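Local coordinates for protein D-alanyl-lipoteichoic acid synthetase (Streptococcus pneumoniae, PDB 3BMA) that probably takes part in the D-alanylation of lipoteichoic acid during cell wall biogenesis, as a membrane-associated member of the DltD family, at residues 123-128 with 152-157. The protein carries 1 engineered substitution. Residues are numbered along the deposited sequence; the frame is centred on the assembly and turned at random.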
# COMPACT_ATOMS: atom_id res chain seq x y z
N GLN C 123 -27.73 12.15 -9.77
CA GLN C 123 -27.15 13.35 -10.35
C GLN C 123 -26.29 14.14 -9.36
O GLN C 123 -25.35 14.82 -9.77
CB GLN C 123 -28.26 14.24 -10.92
CG GLN C 123 -29.09 13.56 -12.01
CD GLN C 123 -30.18 14.47 -12.57
OE1 GLN C 123 -29.91 15.59 -13.00
NE2 GLN C 123 -31.41 13.98 -12.57
N TYR C 124 -26.60 14.03 -8.07
CA TYR C 124 -25.97 14.89 -7.07
C TYR C 124 -24.97 14.16 -6.17
O TYR C 124 -24.30 14.77 -5.35
CB TYR C 124 -27.04 15.63 -6.23
CG TYR C 124 -28.24 16.12 -7.03
CD1 TYR C 124 -28.08 16.95 -8.15
CD2 TYR C 124 -29.54 15.78 -6.65
CE1 TYR C 124 -29.17 17.39 -8.88
CE2 TYR C 124 -30.64 16.22 -7.37
CZ TYR C 124 -30.45 17.03 -8.49
OH TYR C 124 -31.54 17.47 -9.21
N PHE C 125 -24.88 12.84 -6.34
CA PHE C 125 -23.91 12.03 -5.62
C PHE C 125 -22.73 11.71 -6.54
O PHE C 125 -22.90 11.05 -7.57
CB PHE C 125 -24.58 10.75 -5.12
CG PHE C 125 -23.71 9.89 -4.24
CD1 PHE C 125 -23.49 10.23 -2.91
CD2 PHE C 125 -23.13 8.73 -4.73
CE1 PHE C 125 -22.69 9.44 -2.09
CE2 PHE C 125 -22.34 7.93 -3.92
CZ PHE C 125 -22.11 8.29 -2.60
N ASN C 126 -21.55 12.19 -6.18
CA ASN C 126 -20.32 11.86 -6.90
C ASN C 126 -19.41 10.94 -6.09
O ASN C 126 -19.74 10.59 -4.95
CB ASN C 126 -19.59 13.12 -7.39
CG ASN C 126 -19.10 14.01 -6.26
OD1 ASN C 126 -19.11 13.63 -5.08
ND2 ASN C 126 -18.64 15.21 -6.61
N GLY C 127 -18.27 10.56 -6.67
CA GLY C 127 -17.27 9.73 -6.00
C GLY C 127 -16.52 10.40 -4.87
O GLY C 127 -16.00 9.73 -3.97
N ASP C 128 -16.46 11.73 -4.90
CA ASP C 128 -15.85 12.50 -3.82
C ASP C 128 -16.70 12.42 -2.56
O ASP C 128 -16.16 12.39 -1.45
CB ASP C 128 -15.62 13.96 -4.25
CG ASP C 128 -14.93 14.79 -3.19
OD1 ASP C 128 -14.06 14.27 -2.45
OD2 ASP C 128 -15.26 15.98 -3.09
N GLN C 152 -29.11 0.21 -1.41
CA GLN C 152 -30.46 0.19 -1.98
C GLN C 152 -30.48 1.01 -3.27
O GLN C 152 -31.11 0.62 -4.25
CB GLN C 152 -31.47 0.76 -0.99
CG GLN C 152 -31.94 -0.23 0.07
CD GLN C 152 -32.73 0.43 1.19
OE1 GLN C 152 -33.19 1.56 1.07
NE2 GLN C 152 -32.86 -0.28 2.31
N GLN C 153 -29.78 2.14 -3.25
CA GLN C 153 -29.69 3.07 -4.38
C GLN C 153 -28.81 2.51 -5.49
O GLN C 153 -29.24 2.43 -6.64
CB GLN C 153 -29.15 4.42 -3.91
CG GLN C 153 -28.80 5.40 -5.02
CD GLN C 153 -30.01 6.06 -5.65
OE1 GLN C 153 -31.05 6.21 -5.01
NE2 GLN C 153 -29.88 6.44 -6.90
N PHE C 154 -27.58 2.16 -5.14
CA PHE C 154 -26.64 1.56 -6.08
C PHE C 154 -26.25 0.16 -5.58
O PHE C 154 -25.28 0.03 -4.83
CB PHE C 154 -25.36 2.38 -6.19
CG PHE C 154 -25.57 3.85 -6.47
CD1 PHE C 154 -25.16 4.80 -5.54
CD2 PHE C 154 -26.13 4.28 -7.67
CE1 PHE C 154 -25.32 6.16 -5.80
CE2 PHE C 154 -26.29 5.64 -7.93
CZ PHE C 154 -25.89 6.58 -7.00
N PRO C 155 -26.98 -0.88 -6.01
CA PRO C 155 -26.65 -2.26 -5.63
C PRO C 155 -25.23 -2.69 -6.03
O PRO C 155 -24.59 -3.45 -5.31
CB PRO C 155 -27.70 -3.10 -6.37
CG PRO C 155 -28.83 -2.16 -6.62
CD PRO C 155 -28.18 -0.83 -6.88
N ASN C 156 -24.75 -2.17 -7.16
CA ASN C 156 -23.37 -2.37 -7.58
C ASN C 156 -22.56 -1.07 -7.49
O ASN C 156 -22.03 -0.58 -8.49
CB ASN C 156 -23.31 -2.96 -9.00
CG ASN C 156 -23.63 -4.44 -9.02
OD1 ASN C 156 -23.41 -5.16 -8.05
ND2 ASN C 156 -24.16 -4.90 -10.15
N VAL C 157 -22.47 -0.52 -6.28
CA VAL C 157 -21.75 0.72 -6.01
C VAL C 157 -20.22 0.51 -6.09
O VAL C 157 -19.74 -0.62 -5.96
CB VAL C 157 -22.19 1.32 -4.62
CG1 VAL C 157 -21.65 0.50 -3.43
CG2 VAL C 157 -21.82 2.79 -4.48
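Phe-125 and Phe-154 make this contact by themselves, ring against ring. CD2 of Phe-125 lies 3.5 Å from CE1 of Phe-154, and CE2 of Phe-125 follows at 3.9 Å from the same CE1. The ring centroids are 5.8 Å apart and the planes are inclined at 31°, so one corner of each ring meets the other. The CG of Phe-125 is anti to the backbone N (chi1 -174°), which turns its ring toward Phe-154. The touching atoms are all ring carbons, and no hydrogen bond crosses between the segments.

Further packing buries both rings. CG of Gln-153 sits 3.5 Å above the plane of the Phe-154 ring, over its centre. Phe-121 and Gln-122 also touch Phe-154, and Leu-150 touches Phe-125. Phe-193 of a second subunit meets Phe-154 edge-to-face, and Phe-197 of the same subunit meets it with planes at about 30°.

Polar bonds tie the neighbouring backbone: Asn-126 OD1 caps helix 127-136 at Gln-129 N, while Gln-153 OE1 and NE2 hydrogen-bond Tyr-116 OH and Pro-118 O. The contact is helix-end packing in a DltD protein of the SGNH-hydrolase clan, whose parallel sheet of order 2-1-3-4-5 fits that fold. Phe-154 also serves the subunit interface.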